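Probable ABC transporter extracellular-binding protein YckB (PDB 2IEE) probably serves as the extracellular solute-binding component of an ABC transport system, delivering its ligand to the membrane transporter. Local coordinates at residues Tyr49-Leu61 with Lys223-Leu237. Sequence-based numbering, arbitrary orientation.
Sequences YEVEVVREAAKRL and KMNEALKEMSKDGSL
Arg-60 and Met-231 interlock as reciprocal knobs into holes where helix 49-60 meets the 223-234 part of helix 218-234, their axes at 107°, and they illustrate how one helix pair can join a greasy seam to a charged rim. The pair packs within one lobe of a family 3 solute-binding protein, with Ala-58 and Met-224 both resting on Ile-23 of the parallel sheet. Met-231, a selenomethionine, drops into a hole lined by Val-53, Glu-56, Ala-57 and Arg-60; its SE lies 3.8 Å from Ala-57 CB, and the bend at chi3 (75°) carries CE against Glu-56 CG. Its CG meanwhile lies over one face of the Arg-60 guanidinium. Each nitrogen of that group has a partner: NE donates to Glu-56 OE2 on its own helix, while Arg-60 NH1 forms a salt bridge to Glu-230 OE2 (3.0 Å), which sits 30° out of the guanidinium plane, and a second to Asp-234 OD2, whose hydrogen bond is weak. A methionine in its place would probably leave Glu-230 and Asp-234 without their shared cation and the three carboxylates poorly balanced. Farther along, Leu-61 sets CD1 tightly against Met-224 CE, with CG over Ala-227 CB. At the first residue of the next helix, Arg-60 NH2 donates in the guanidinium plane to Ser-236 OG at 2.8 Å.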
loop_
_atom_site.group_PDB
_atom_site.type_symbol
_atom_site.label_atom_id
_atom_site.label_comp_id
_atom_site.label_asym_id
_atom_site.label_seq_id
_atom_site.Cartn_x
_atom_site.Cartn_y
_atom_site.Cartn_z
ATOM N N TYR A 49 2.231 7.494 -4.993
ATOM C CA TYR A 49 2.625 6.490 -5.971
ATOM C C TYR A 49 1.505 5.969 -6.883
ATOM O O TYR A 49 1.575 6.128 -8.098
ATOM C CB TYR A 49 3.304 5.305 -5.279
ATOM C CG TYR A 49 3.671 4.204 -6.249
ATOM C CD1 TYR A 49 4.637 4.408 -7.230
ATOM C CD2 TYR A 49 3.014 2.983 -6.217
ATOM C CE1 TYR A 49 4.932 3.420 -8.160
ATOM C CE2 TYR A 49 3.301 1.986 -7.141
ATOM C CZ TYR A 49 4.257 2.209 -8.107
ATOM O OH TYR A 49 4.529 1.223 -9.022
ATOM N N GLU A 50 0.481 5.351 -6.299
ATOM C CA GLU A 50 -0.614 4.788 -7.085
ATOM C C GLU A 50 -1.387 5.837 -7.881
ATOM O O GLU A 50 -1.748 5.614 -9.034
ATOM C CB GLU A 50 -1.568 3.996 -6.175
ATOM C CG GLU A 50 -2.691 3.292 -6.944
ATOM C CD GLU A 50 -3.521 2.350 -6.087
ATOM O OE1 GLU A 50 -3.529 2.511 -4.851
ATOM O OE2 GLU A 50 -4.180 1.457 -6.655
ATOM N N VAL A 51 -1.637 6.981 -7.261
ATOM C CA VAL A 51 -2.353 8.066 -7.923
ATOM C C VAL A 51 -1.590 8.497 -9.175
ATOM O O VAL A 51 -2.178 8.641 -10.247
ATOM C CB VAL A 51 -2.523 9.270 -6.965
ATOM C CG1 VAL A 51 -2.967 10.504 -7.722
ATOM C CG2 VAL A 51 -3.536 8.925 -5.893
ATOM N N GLU A 52 -0.280 8.681 -9.044
ATOM C CA GLU A 52 0.527 9.107 -10.178
ATOM C C GLU A 52 0.627 8.020 -11.238
ATOM O O GLU A 52 0.675 8.318 -12.429
ATOM C CB GLU A 52 1.930 9.537 -9.721
ATOM C CG GLU A 52 1.964 10.752 -8.788
ATOM C CD GLU A 52 1.222 11.963 -9.343
ATOM O OE1 GLU A 52 1.238 12.173 -10.577
ATOM O OE2 GLU A 52 0.629 12.718 -8.542
ATOM N N VAL A 53 0.659 6.761 -10.812
ATOM C CA VAL A 53 0.736 5.654 -11.758
ATOM C C VAL A 53 -0.510 5.650 -12.638
ATOM O O VAL A 53 -0.426 5.483 -13.849
ATOM C CB VAL A 53 0.837 4.288 -11.029
ATOM C CG1 VAL A 53 0.632 3.152 -12.023
ATOM C CG2 VAL A 53 2.206 4.155 -10.355
ATOM N N VAL A 54 -1.668 5.825 -12.016
ATOM C CA VAL A 54 -2.926 5.854 -12.746
ATOM C C VAL A 54 -2.986 7.083 -13.657
ATOM O O VAL A 54 -3.335 6.989 -14.836
ATOM C CB VAL A 54 -4.123 5.898 -11.766
ATOM C CG1 VAL A 54 -5.419 6.084 -12.533
ATOM C CG2 VAL A 54 -4.175 4.618 -10.953
ATOM N N ARG A 55 -2.634 8.237 -13.095
ATOM C CA ARG A 55 -2.647 9.497 -13.829
ATOM C C ARG A 55 -1.854 9.376 -15.127
ATOM O O ARG A 55 -2.351 9.708 -16.206
ATOM C CB ARG A 55 -2.076 10.611 -12.932
ATOM C CG ARG A 55 -1.969 11.999 -13.558
ATOM C CD ARG A 55 -1.554 13.037 -12.497
ATOM N NE ARG A 55 -2.697 13.479 -11.696
ATOM C CZ ARG A 55 -2.660 13.738 -10.393
ATOM N NH1 ARG A 55 -1.536 13.598 -9.707
ATOM N NH2 ARG A 55 -3.756 14.154 -9.776
ATOM N N GLU A 56 -0.630 8.874 -15.017
ATOM C CA GLU A 56 0.250 8.707 -16.167
ATOM C C GLU A 56 -0.275 7.642 -17.130
ATOM O O GLU A 56 -0.208 7.806 -18.348
ATOM C CB GLU A 56 1.658 8.338 -15.683
ATOM C CG GLU A 56 2.708 8.198 -16.777
ATOM C CD GLU A 56 2.937 9.497 -17.536
ATOM O OE1 GLU A 56 2.765 10.578 -16.936
ATOM O OE2 GLU A 56 3.305 9.438 -18.729
ATOM N N ALA A 57 -0.796 6.546 -16.588
ATOM C CA ALA A 57 -1.325 5.483 -17.432
ATOM C C ALA A 57 -2.469 6.053 -18.265
ATOM O O ALA A 57 -2.559 5.814 -19.468
ATOM C CB ALA A 57 -1.816 4.322 -16.572
ATOM N N ALA A 58 -3.341 6.815 -17.617
ATOM C CA ALA A 58 -4.468 7.423 -18.310
ATOM C C ALA A 58 -3.948 8.377 -19.379
ATOM O O ALA A 58 -4.484 8.437 -20.489
ATOM C CB ALA A 58 -5.354 8.169 -17.320
ATOM N N LYS A 59 -2.897 9.116 -19.044
ATOM C CA LYS A 59 -2.311 10.059 -19.986
ATOM C C LYS A 59 -1.809 9.307 -21.214
ATOM O O LYS A 59 -1.996 9.757 -22.341
ATOM C CB LYS A 59 -1.157 10.830 -19.333
ATOM C CG LYS A 59 -0.619 11.960 -20.203
ATOM C CD LYS A 59 0.602 12.631 -19.591
ATOM C CE LYS A 59 1.080 13.779 -20.473
ATOM N NZ LYS A 59 2.275 14.472 -19.910
ATOM N N ARG A 60 -1.180 8.153 -20.994
ATOM C CA ARG A 60 -0.672 7.343 -22.095
ATOM C C ARG A 60 -1.823 6.995 -23.034
ATOM O O ARG A 60 -1.614 6.778 -24.228
ATOM C CB ARG A 60 -0.044 6.037 -21.579
ATOM C CG ARG A 60 1.202 6.206 -20.714
ATOM C CD ARG A 60 2.349 6.862 -21.475
ATOM N NE ARG A 60 3.478 7.186 -20.601
ATOM C CZ ARG A 60 4.464 6.348 -20.292
ATOM N NH1 ARG A 60 4.476 5.119 -20.789
ATOM N NH2 ARG A 60 5.439 6.743 -19.482
ATOM N N LEU A 61 -3.034 6.946 -22.481
ATOM C CA LEU A 61 -4.230 6.610 -23.239
ATOM C C LEU A 61 -5.026 7.843 -23.671
ATOM O O LEU A 61 -6.217 7.748 -23.954
ATOM C CB LEU A 61 -5.120 5.687 -22.401
ATOM C CG LEU A 61 -4.474 4.351 -22.012
ATOM C CD1 LEU A 61 -5.299 3.653 -20.947
ATOM C CD2 LEU A 61 -4.335 3.480 -23.246
ATOM N N LYS A 223 -6.725 -2.062 -22.086
ATOM C CA LYS A 223 -6.095 -0.786 -22.408
ATOM C C LYS A 223 -5.201 -0.303 -21.267
ATOM O O LYS A 223 -4.080 0.158 -21.498
ATOM C CB LYS A 223 -7.170 0.255 -22.731
ATOM C CG LYS A 223 -7.775 0.084 -24.119
ATOM C CD LYS A 223 -6.749 0.462 -25.177
ATOM C CE LYS A 223 -7.294 0.317 -26.578
ATOM N NZ LYS A 223 -6.313 0.812 -27.588
HETATM N N MSE A 224 -5.699 -0.406 -20.038
HETATM C CA MSE A 224 -4.926 0.003 -18.868
HETATM C C MSE A 224 -3.640 -0.812 -18.782
HETATM O O MSE A 224 -2.561 -0.260 -18.561
HETATM C CB MSE A 224 -5.737 -0.198 -17.586
HETATM C CG MSE A 224 -6.581 0.991 -17.167
HETATM SE SE MSE A 224 -5.492 2.538 -16.704
HETATM C CE MSE A 224 -6.401 3.842 -17.779
ATOM N N ASN A 225 -3.759 -2.127 -18.957
ATOM C CA ASN A 225 -2.591 -3.005 -18.894
ATOM C C ASN A 225 -1.588 -2.658 -19.990
ATOM O O ASN A 225 -0.376 -2.761 -19.792
ATOM C CB ASN A 225 -3.009 -4.473 -19.018
ATOM C CG ASN A 225 -3.689 -4.997 -17.760
ATOM O OD1 ASN A 225 -3.839 -4.274 -16.770
ATOM N ND2 ASN A 225 -4.096 -6.260 -17.791
ATOM N N GLU A 226 -2.104 -2.245 -21.143
ATOM C CA GLU A 226 -1.253 -1.870 -22.264
ATOM C C GLU A 226 -0.379 -0.679 -21.876
ATOM O O GLU A 226 0.825 -0.672 -22.129
ATOM C CB GLU A 226 -2.115 -1.540 -23.492
ATOM C CG GLU A 226 -2.469 -2.761 -24.344
ATOM C CD GLU A 226 -3.464 -2.463 -25.465
ATOM O OE1 GLU A 226 -3.281 -1.460 -26.189
ATOM O OE2 GLU A 226 -4.427 -3.245 -25.626
ATOM N N ALA A 227 -0.985 0.320 -21.243
ATOM C CA ALA A 227 -0.249 1.507 -20.816
ATOM C C ALA A 227 0.696 1.181 -19.653
ATOM O O ALA A 227 1.815 1.684 -19.600
ATOM C CB ALA A 227 -1.221 2.608 -20.419
ATOM N N LEU A 228 0.244 0.338 -18.729
ATOM C CA LEU A 228 1.064 -0.053 -17.587
ATOM C C LEU A 228 2.294 -0.839 -18.037
ATOM O O LEU A 228 3.379 -0.679 -17.477
ATOM C CB LEU A 228 0.241 -0.890 -16.597
ATOM C CG LEU A 228 -0.734 -0.126 -15.695
ATOM C CD1 LEU A 228 -1.609 -1.091 -14.900
ATOM C CD2 LEU A 228 0.059 0.769 -14.757
ATOM N N LYS A 229 2.120 -1.688 -19.045
ATOM C CA LYS A 229 3.217 -2.487 -19.577
ATOM C C LYS A 229 4.246 -1.566 -20.223
ATOM O O LYS A 229 5.451 -1.761 -20.080
ATOM C CB LYS A 229 2.688 -3.489 -20.614
ATOM C CG LYS A 229 3.768 -4.313 -21.300
ATOM C CD LYS A 229 3.169 -5.388 -22.201
ATOM C CE LYS A 229 4.256 -6.258 -22.831
ATOM N NZ LYS A 229 3.688 -7.385 -23.631
ATOM N N GLU A 230 3.752 -0.561 -20.938
ATOM C CA GLU A 230 4.601 0.413 -21.604
ATOM C C GLU A 230 5.417 1.170 -20.555
ATOM O O GLU A 230 6.594 1.475 -20.765
ATOM C CB GLU A 230 3.726 1.385 -22.400
ATOM C CG GLU A 230 4.471 2.452 -23.174
ATOM C CD GLU A 230 3.520 3.389 -23.904
ATOM O OE1 GLU A 230 2.810 2.924 -24.825
ATOM O OE2 GLU A 230 3.473 4.589 -23.553
HETATM N N MSE A 231 4.778 1.466 -19.426
HETATM C CA MSE A 231 5.420 2.184 -18.330
HETATM C C MSE A 231 6.414 1.271 -17.624
HETATM O O MSE A 231 7.484 1.701 -17.184
HETATM C CB MSE A 231 4.361 2.682 -17.343
HETATM C CG MSE A 231 3.563 3.879 -17.846
HETATM SE SE MSE A 231 2.030 4.266 -16.726
HETATM C CE MSE A 231 2.957 5.062 -15.227
ATOM N N SER A 232 6.053 -0.003 -17.532
ATOM C CA SER A 232 6.899 -0.996 -16.898
ATOM C C SER A 232 8.195 -1.177 -17.677
ATOM O O SER A 232 9.269 -1.331 -17.089
ATOM C CB SER A 232 6.164 -2.332 -16.823
ATOM O OG SER A 232 6.998 -3.320 -16.249
ATOM N N LYS A 233 8.088 -1.146 -19.003
ATOM C CA LYS A 233 9.245 -1.330 -19.871
ATOM C C LYS A 233 10.140 -0.099 -20.013
ATOM O O LYS A 233 11.352 -0.243 -20.166
ATOM C CB LYS A 233 8.785 -1.807 -21.256
ATOM C CG LYS A 233 7.966 -3.093 -21.209
ATOM C CD LYS A 233 7.306 -3.431 -22.543
ATOM C CE LYS A 233 8.293 -4.018 -23.537
ATOM N NZ LYS A 233 7.607 -4.526 -24.766
ATOM N N ASP A 234 9.573 1.106 -19.965
ATOM C CA ASP A 234 10.419 2.289 -20.096
ATOM C C ASP A 234 10.918 2.864 -18.773
ATOM O O ASP A 234 11.558 3.911 -18.753
ATOM C CB ASP A 234 9.727 3.386 -20.902
ATOM C CG ASP A 234 8.522 3.971 -20.198
ATOM O OD1 ASP A 234 8.418 3.861 -18.957
ATOM O OD2 ASP A 234 7.683 4.568 -20.903
ATOM N N GLY A 235 10.628 2.184 -17.670
ATOM C CA GLY A 235 11.104 2.655 -16.379
ATOM C C GLY A 235 10.252 3.675 -15.646
ATOM O O GLY A 235 10.639 4.141 -14.575
ATOM N N SER A 236 9.097 4.023 -16.208
ATOM C CA SER A 236 8.204 4.993 -15.580
ATOM C C SER A 236 7.715 4.518 -14.216
ATOM O O SER A 236 7.652 5.295 -13.265
ATOM C CB SER A 236 7.002 5.267 -16.485
ATOM O OG SER A 236 7.424 5.797 -17.726
ATOM N N LEU A 237 7.356 3.243 -14.120
ATOM C CA LEU A 237 6.886 2.701 -12.852
ATOM C C LEU A 237 7.979 2.801 -11.792
ATOM O O LEU A 237 7.755 3.323 -10.701
ATOM C CB LEU A 237 6.453 1.240 -13.016
ATOM C CG LEU A 237 5.115 0.978 -13.712
ATOM C CD1 LEU A 237 4.846 -0.512 -13.740
ATOM C CD2 LEU A 237 3.992 1.691 -12.969
#